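Local coordinates for protein cysteine S-methyltransferase NleE (PDB 4R29) that probably methylates a zinc-finger cysteine of host TAB2 and TAB3 with S-adenosylmethionine, shutting down NF-kappa-B signalling as a secreted virulence effector, at residues 78-83 with 149-154; 105-110 with 202-207; 132-137 with 160-165. The protein carries 1 engineered substitution. One frame throughout, in Å; residues are numbered along the deposited sequence.

Interaction 1: 78-83 with 149-154; sequences SVCPEA and VYRNDS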
# COMPACT_ATOMS: atom_id res chain seq x y z
N SER A 78 17.56 4.49 -3.72
CA SER A 78 18.21 5.71 -4.14
C SER A 78 17.69 6.89 -3.36
O SER A 78 16.75 6.76 -2.57
CB SER A 78 18.03 5.93 -5.64
OG SER A 78 18.65 7.14 -6.00
N VAL A 79 18.32 8.05 -3.55
CA VAL A 79 17.85 9.27 -2.92
C VAL A 79 16.87 9.94 -3.85
O VAL A 79 16.80 9.59 -5.03
CB VAL A 79 19.00 10.23 -2.57
CG1 VAL A 79 19.74 9.73 -1.31
CG2 VAL A 79 19.94 10.40 -3.78
N CYS A 80 16.12 10.90 -3.33
CA CYS A 80 15.15 11.64 -4.12
C CYS A 80 15.81 12.62 -5.06
O CYS A 80 16.81 13.23 -4.71
CB CYS A 80 14.23 12.45 -3.21
SG CYS A 80 12.90 11.50 -2.53
N PRO A 81 15.21 12.80 -6.25
CA PRO A 81 15.71 13.82 -7.17
C PRO A 81 15.46 15.19 -6.58
O PRO A 81 14.67 15.33 -5.64
CB PRO A 81 14.83 13.64 -8.41
CG PRO A 81 13.55 13.09 -7.86
CD PRO A 81 13.97 12.17 -6.73
N GLU A 82 16.13 16.19 -7.13
CA GLU A 82 15.89 17.57 -6.76
C GLU A 82 14.41 17.83 -6.99
O GLU A 82 13.79 18.62 -6.28
CB GLU A 82 16.75 18.48 -7.64
CG GLU A 82 16.82 19.92 -7.16
CD GLU A 82 17.76 20.77 -8.01
OE1 GLU A 82 17.51 20.89 -9.24
OE2 GLU A 82 18.75 21.31 -7.46
N ALA A 83 13.83 17.15 -7.98
CA ALA A 83 12.41 17.27 -8.31
C ALA A 83 11.89 16.02 -9.03
O ALA A 83 12.61 15.39 -9.81
CB ALA A 83 12.17 18.52 -9.15
N VAL A 149 3.29 3.62 1.20
CA VAL A 149 4.74 3.78 1.34
C VAL A 149 5.17 5.15 0.78
O VAL A 149 4.77 5.55 -0.32
CB VAL A 149 5.50 2.60 0.66
CG1 VAL A 149 5.10 2.47 -0.81
CG2 VAL A 149 7.04 2.75 0.80
N TYR A 150 5.98 5.89 1.55
CA TYR A 150 6.40 7.24 1.16
C TYR A 150 7.84 7.59 1.55
O TYR A 150 8.43 6.99 2.46
CB TYR A 150 5.42 8.30 1.68
CG TYR A 150 5.30 8.39 3.20
CD1 TYR A 150 4.46 7.53 3.91
CD2 TYR A 150 6.02 9.35 3.92
CE1 TYR A 150 4.33 7.62 5.29
CE2 TYR A 150 5.92 9.45 5.30
CZ TYR A 150 5.07 8.58 5.98
OH TYR A 150 4.95 8.66 7.36
N ARG A 151 8.41 8.57 0.84
CA ARG A 151 9.74 9.11 1.16
C ARG A 151 9.60 10.08 2.32
O ARG A 151 8.89 11.09 2.21
CB ARG A 151 10.33 9.89 -0.03
CG ARG A 151 10.43 9.13 -1.35
CD ARG A 151 11.44 8.01 -1.31
NE ARG A 151 12.76 8.44 -0.86
CZ ARG A 151 13.90 7.83 -1.18
NH1 ARG A 151 13.89 6.77 -1.99
NH2 ARG A 151 15.06 8.29 -0.70
N ASN A 152 10.27 9.79 3.42
CA ASN A 152 10.30 10.69 4.57
C ASN A 152 11.29 11.83 4.33
O ASN A 152 11.26 12.87 5.01
CB ASN A 152 10.71 9.91 5.81
CG ASN A 152 10.13 10.49 7.07
OD1 ASN A 152 9.09 11.16 7.05
ND2 ASN A 152 10.80 10.25 8.19
N ASP A 153 12.17 11.63 3.36
CA ASP A 153 13.23 12.59 3.07
C ASP A 153 12.79 13.58 2.01
O ASP A 153 13.60 14.33 1.47
CB ASP A 153 14.54 11.88 2.67
CG ASP A 153 14.34 10.77 1.63
OD1 ASP A 153 13.19 10.37 1.35
OD2 ASP A 153 15.34 10.27 1.09
N SER A 154 11.50 13.57 1.69
CA SER A 154 10.91 14.60 0.85
C SER A 154 9.63 15.04 1.51
O SER A 154 8.85 14.20 1.95
CB SER A 154 10.60 14.07 -0.55
OG SER A 154 9.60 14.87 -1.17
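The guanidinium of R151 takes hold of the backbone carbonyl of S78 with both of its terminal nitrogens. NH1 and NH2 each lie 2.9 Å from S78 O, so one oxygen receives two bonds end-on, near the guanidinium plane. Both bonds are clearly bent, as expected when a fork closes on a single acceptor. The two donors also reach the oxygen differently: NH2 arrives in the carbonyl plane on a lone pair, whereas NH1 is tilted 29° from it. The adjoining edge of the guanidinium, NE and NH2, pairs side-on with the carboxylate of D153, two residues on; NH2 thus serves both S78 O and D153 OD2. NE meets D153 OD1 at 3.0 Å and NH2 meets D153 OD2 at 2.7 Å, both oxygens using their syn lone pairs. This two-point salt bridge fixes the rotation of the guanidinium. The site lies where strand 145-151, the middle strand of the three-stranded sheet in this Rossmann-like fold, runs out into the turn before helix 155-181; S154 is the N-cap of that helix, its OG bonded to L156 N. The loop after helix 59-76 is thereby tied to the strand end, and R151 NH1 also donates to V102 O, at the end of helix 95-103. R151 does not reach out straight: its chain bends at chi2 (-68°) and chi3, curling round the C80 sulfur. That sulfur fills the inside of the bend, with SG 3.6 Å from R151 CG and 3.5 Å from R151 NE, while C80 N stands over one face of the guanidinium. The same sulfur also reaches S154 CB at 4.0 Å, and V79 brings its CA obliquely up to R151 NH2.

Interaction 2: 105-110 with 202-207; sequences GKRPMG and FSYMPG. With SAM (S-adenosylmethionine), chain E.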
# COMPACT_ATOMS: atom_id res chain seq x y z
N GLY A 105 13.38 6.34 -5.66
CA GLY A 105 13.26 7.79 -5.69
C GLY A 105 12.52 8.40 -6.88
O GLY A 105 12.55 9.62 -7.06
N LYS A 106 11.85 7.59 -7.68
CA LYS A 106 11.11 8.11 -8.83
C LYS A 106 9.92 8.98 -8.42
O LYS A 106 9.54 9.90 -9.14
CB LYS A 106 10.58 6.99 -9.71
CG LYS A 106 11.59 6.33 -10.61
CD LYS A 106 10.84 5.51 -11.66
CE LYS A 106 11.76 4.56 -12.34
NZ LYS A 106 12.56 3.85 -11.29
N ARG A 107 9.33 8.66 -7.28
CA ARG A 107 8.17 9.41 -6.80
C ARG A 107 8.12 9.35 -5.27
O ARG A 107 8.75 8.49 -4.66
CB ARG A 107 6.86 8.88 -7.42
CG ARG A 107 6.56 7.42 -7.11
CD ARG A 107 5.19 6.97 -7.65
NE ARG A 107 4.90 5.60 -7.23
CZ ARG A 107 3.68 5.07 -7.14
NH1 ARG A 107 2.59 5.78 -7.44
NH2 ARG A 107 3.56 3.81 -6.74
N PRO A 108 7.36 10.27 -4.66
CA PRO A 108 7.32 10.34 -3.20
C PRO A 108 6.39 9.34 -2.48
O PRO A 108 6.60 9.09 -1.30
CB PRO A 108 6.88 11.80 -2.94
CG PRO A 108 6.07 12.15 -4.13
CD PRO A 108 6.75 11.46 -5.29
N MET A 109 5.36 8.82 -3.14
CA MET A 109 4.54 7.77 -2.51
C MET A 109 3.81 6.82 -3.45
O MET A 109 3.63 7.09 -4.64
CB MET A 109 3.63 8.29 -1.37
CG MET A 109 2.25 8.69 -1.71
SD MET A 109 0.96 7.44 -2.06
CE MET A 109 -0.14 8.63 -2.84
N GLY A 110 3.49 5.66 -2.89
CA GLY A 110 2.79 4.60 -3.59
C GLY A 110 1.93 3.87 -2.57
O GLY A 110 2.10 4.05 -1.36
N PHE A 202 -0.34 9.96 -7.05
CA PHE A 202 0.48 8.82 -7.41
C PHE A 202 1.48 9.15 -8.51
O PHE A 202 2.21 8.27 -8.95
CB PHE A 202 -0.38 7.62 -7.84
CG PHE A 202 -1.10 6.93 -6.70
CD1 PHE A 202 -0.40 6.49 -5.58
CD2 PHE A 202 -2.47 6.71 -6.76
CE1 PHE A 202 -1.06 5.84 -4.54
CE2 PHE A 202 -3.13 6.06 -5.72
CZ PHE A 202 -2.42 5.63 -4.61
N SER A 203 1.52 10.40 -8.96
CA SER A 203 2.50 10.83 -9.97
C SER A 203 2.29 10.22 -11.35
O SER A 203 3.22 10.15 -12.12
CB SER A 203 3.93 10.52 -9.53
OG SER A 203 4.26 11.18 -8.33
N TYR A 204 1.09 9.76 -11.68
CA TYR A 204 0.88 9.21 -13.00
C TYR A 204 0.96 10.34 -14.01
O TYR A 204 0.75 11.51 -13.67
CB TYR A 204 -0.48 8.54 -13.10
CG TYR A 204 -0.68 7.36 -12.19
CD1 TYR A 204 0.40 6.74 -11.59
CD2 TYR A 204 -1.95 6.87 -11.94
CE1 TYR A 204 0.21 5.65 -10.75
CE2 TYR A 204 -2.15 5.79 -11.11
CZ TYR A 204 -1.06 5.19 -10.52
OH TYR A 204 -1.26 4.11 -9.70
N MET A 205 1.27 10.00 -15.25
CA MET A 205 1.30 11.00 -16.29
C MET A 205 -0.09 11.55 -16.62
O MET A 205 -1.07 10.81 -16.64
CB MET A 205 2.02 10.46 -17.52
CG MET A 205 3.53 10.42 -17.28
SD MET A 205 4.32 9.57 -18.61
CE MET A 205 3.25 8.12 -18.68
N PRO A 206 -0.16 12.87 -16.81
CA PRO A 206 -1.43 13.58 -17.05
C PRO A 206 -2.25 12.89 -18.14
O PRO A 206 -3.46 12.80 -18.00
CB PRO A 206 -0.97 14.97 -17.50
CG PRO A 206 0.35 15.15 -16.82
CD PRO A 206 0.99 13.78 -16.76
N GLY A 207 -1.58 12.38 -19.18
CA GLY A 207 -2.23 11.63 -20.23
C GLY A 207 -2.87 10.33 -19.77
O GLY A 207 -3.98 9.98 -20.20
N SAM E . -0.30 0.59 -6.61
CA SAM E . -0.66 1.89 -7.18
C SAM E . 0.42 2.94 -6.94
O SAM E . 0.48 3.94 -7.66
OXT SAM E . 1.23 2.80 -6.00
CB SAM E . -1.97 2.43 -6.62
CG SAM E . -3.22 1.70 -7.10
SD SAM E . -4.76 2.65 -6.86
CE SAM E . -5.86 1.42 -7.60
C5' SAM E . -4.64 3.77 -8.28
C4' SAM E . -5.82 4.73 -8.29
O4' SAM E . -5.50 5.89 -9.04
C3' SAM E . -7.07 4.12 -8.91
O3' SAM E . -7.91 3.53 -7.94
C2' SAM E . -7.73 5.30 -9.60
O2' SAM E . -8.65 5.82 -8.68
C1' SAM E . -6.62 6.33 -9.79
N9 SAM E . -6.14 6.44 -11.18
C8 SAM E . -6.05 7.60 -11.91
N7 SAM E . -5.53 7.32 -13.11
C5 SAM E . -5.27 6.00 -13.17
C6 SAM E . -4.73 5.20 -14.16
N6 SAM E . -4.37 5.73 -15.33
N1 SAM E . -4.58 3.85 -13.94
C2 SAM E . -4.95 3.31 -12.72
N3 SAM E . -5.48 4.11 -11.73
C4 SAM E . -5.64 5.43 -11.95
O HOH W 1 7.01 11.30 -9.66
O HOH W 2 3.69 9.65 -5.77
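R107 runs past the F202 carbonyl to the carboxylate of S-adenosylmethionine, and the edge of its guanidinium serves both. NH1 is shared: it donates to F202 O at 2.9 Å, in the carbonyl plane on a lone pair, and to SAM O at 2.8 Å. NH2 completes the grip on the carboxylate with a straighter bond to SAM OXT of 2.6 Å. The chain is extended from CG to NE, which carries the charged end past S203 to the ligand, and T101 OG1 and S98 O accept from NE and NH2. M109 O and G110 CA lie over one face of the guanidinium. This is the methionine end of the cofactor pocket in the Rossmann-like fold, where the start of strand 109-114 meets the turn after helix 186-201, whose end is closed by a Schellman motif at S203. Y204 contributes its hydroxyl, donating to SAM O at 2.7 Å, and the CB of F202 sits over one face of the Y204 ring. The F202 ring in turn has SAM CB over one face, 3.8 Å above its plane. M109 meets the F202 ring in an oblique Met-aromatic contact, with SD 4.7 Å from the ring centroid and CE 3.4 Å from F202 CE1. One water donates to both M109 O and S203 OG, the latter at 3.0 Å.

Interaction 3: 132-137 with 160-165; sequences CCKIFP and RANRFI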
# COMPACT_ATOMS: atom_id res chain seq x y z
N CYS A 132 8.91 5.21 4.94
CA CYS A 132 7.82 4.97 5.89
C CYS A 132 6.62 4.26 5.25
O CYS A 132 6.28 4.49 4.08
CB CYS A 132 7.37 6.28 6.52
SG CYS A 132 8.68 7.24 7.32
N CYS A 133 5.96 3.41 6.03
CA CYS A 133 4.74 2.73 5.60
C CYS A 133 3.59 3.01 6.58
O CYS A 133 3.68 2.66 7.75
CB CYS A 133 4.95 1.22 5.49
SG CYS A 133 6.10 0.72 4.18
N LYS A 134 2.54 3.66 6.10
CA LYS A 134 1.31 3.75 6.88
C LYS A 134 0.45 2.53 6.54
O LYS A 134 0.18 2.26 5.36
CB LYS A 134 0.56 5.06 6.60
CG LYS A 134 1.26 6.30 7.15
CD LYS A 134 0.49 7.60 6.82
CE LYS A 134 1.14 8.85 7.45
NZ LYS A 134 0.74 9.05 8.87
N ILE A 135 0.07 1.77 7.56
CA ILE A 135 -0.61 0.49 7.34
C ILE A 135 -1.96 0.49 8.03
O ILE A 135 -2.10 1.01 9.13
CB ILE A 135 0.20 -0.69 7.91
CG1 ILE A 135 1.63 -0.68 7.36
CG2 ILE A 135 -0.51 -2.02 7.61
CD1 ILE A 135 2.60 -1.61 8.10
N PHE A 136 -2.96 -0.08 7.36
CA PHE A 136 -4.28 -0.26 7.97
C PHE A 136 -5.11 -1.30 7.24
O PHE A 136 -4.87 -1.58 6.07
CB PHE A 136 -5.05 1.06 8.04
CG PHE A 136 -5.13 1.78 6.73
CD1 PHE A 136 -4.09 2.61 6.32
CD2 PHE A 136 -6.23 1.64 5.91
CE1 PHE A 136 -4.16 3.29 5.12
CE2 PHE A 136 -6.30 2.32 4.69
CZ PHE A 136 -5.26 3.14 4.30
N PRO A 137 -6.08 -1.89 7.95
CA PRO A 137 -6.95 -2.93 7.38
C PRO A 137 -7.68 -2.43 6.14
O PRO A 137 -8.10 -1.28 6.09
CB PRO A 137 -7.97 -3.19 8.51
CG PRO A 137 -7.28 -2.77 9.77
CD PRO A 137 -6.43 -1.59 9.36
N ARG A 160 1.52 13.55 0.65
CA ARG A 160 0.79 12.71 -0.29
C ARG A 160 0.21 11.50 0.39
O ARG A 160 -0.91 11.10 0.07
CB ARG A 160 1.66 12.31 -1.50
CG ARG A 160 1.83 13.46 -2.46
CD ARG A 160 2.46 13.07 -3.76
NE ARG A 160 2.55 14.24 -4.61
CZ ARG A 160 2.76 14.20 -5.92
NH1 ARG A 160 2.91 13.04 -6.54
NH2 ARG A 160 2.82 15.34 -6.61
N ALA A 161 0.93 10.92 1.35
CA ALA A 161 0.41 9.75 2.02
C ALA A 161 -0.85 10.14 2.76
O ALA A 161 -1.85 9.43 2.73
CB ALA A 161 1.43 9.16 2.97
N ASN A 162 -0.80 11.28 3.44
CA ASN A 162 -1.96 11.78 4.16
C ASN A 162 -3.11 12.09 3.20
O ASN A 162 -4.26 11.71 3.45
CB ASN A 162 -1.59 13.02 4.98
CG ASN A 162 -0.88 12.67 6.27
OD1 ASN A 162 -1.07 11.58 6.83
ND2 ASN A 162 -0.06 13.59 6.76
N ARG A 163 -2.80 12.77 2.11
CA ARG A 163 -3.79 13.10 1.11
C ARG A 163 -4.45 11.84 0.53
O ARG A 163 -5.65 11.82 0.25
CB ARG A 163 -3.16 13.94 0.01
CG ARG A 163 -4.14 14.41 -1.07
CD ARG A 163 -5.05 15.46 -0.50
NE ARG A 163 -5.94 16.05 -1.49
CZ ARG A 163 -7.16 16.50 -1.21
NH1 ARG A 163 -7.65 16.40 0.02
NH2 ARG A 163 -7.90 17.04 -2.17
N PHE A 164 -3.68 10.78 0.36
CA PHE A 164 -4.26 9.54 -0.09
C PHE A 164 -5.31 9.02 0.90
O PHE A 164 -6.38 8.59 0.50
CB PHE A 164 -3.19 8.47 -0.31
CG PHE A 164 -3.75 7.09 -0.46
CD1 PHE A 164 -4.30 6.68 -1.66
CD2 PHE A 164 -3.76 6.21 0.62
CE1 PHE A 164 -4.83 5.40 -1.81
CE2 PHE A 164 -4.28 4.93 0.48
CZ PHE A 164 -4.82 4.52 -0.74
N ILE A 165 -4.98 9.05 2.18
CA ILE A 165 -5.88 8.54 3.20
C ILE A 165 -7.21 9.31 3.23
O ILE A 165 -8.29 8.72 3.40
CB ILE A 165 -5.18 8.53 4.58
CG1 ILE A 165 -4.01 7.55 4.55
CG2 ILE A 165 -6.16 8.17 5.69
CD1 ILE A 165 -3.14 7.62 5.81
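K134 lays the aliphatic part of its chain across I165 at about a right angle, K134 CD coming 3.8 Å from I165 CD1. Strand 131-137 is an outer strand of the three-stranded antiparallel sheet in this Rossmann-like fold, and helix 155-181 packs on that sheet. The two short segments run nearly parallel, their axes 16° apart and 10.3 Å from each other at closest approach, so the space between them is bridged by side chains, those of K134 and F136 from the strand and those of A161, F164 and I165 from the helix. The A161 methyl comes up to the lysine chain, CB 4.3 Å from K134 CD. Two residues further along the strand, F136 reaches the helix through the far end of its ring. F136 CZ and F164 CE2 meet at 4.3 Å, each lying near the plane of the other ring, so the two phenyl groups meet edge to edge. I165 CG1 approaches the same F136 ring obliquely. F164 turns from here towards the sheet and the cofactor side, packing on V148, M109 and Q111 and also touching M198 and I201 of helix 186-201. At the more polar margin, the K134 chain runs extended as far as CE and then bends at chi4 (-83°). N162, whose CB points away from the strand, swings its amide back, bringing OD1 to 3.6 Å from K134 CE.

Overall arrangement
The three contacts share one sheet. Interaction 1 sits at the end of its middle strand, 145-151, while interactions 2 and 3 use its two outer strands, 109-114 and 131-137. Backbone bonds join them directly: R151 N to P108 O links interactions 1 and 2, and Y150 N to C132 O links 1 and 3. Interaction 2 is the buried one, where charge and aromatic rings close round the cofactor. Interaction 1, partly buried, anchors a loop through an arginine bonded to a backbone carbonyl, with the salt bridge internal to the strand-end segment. Interaction 3, also partly buried, is mainly apolar, and its helix approaches interaction 2 through F164, which packs against F202, and R160, which packs on P108 and M109.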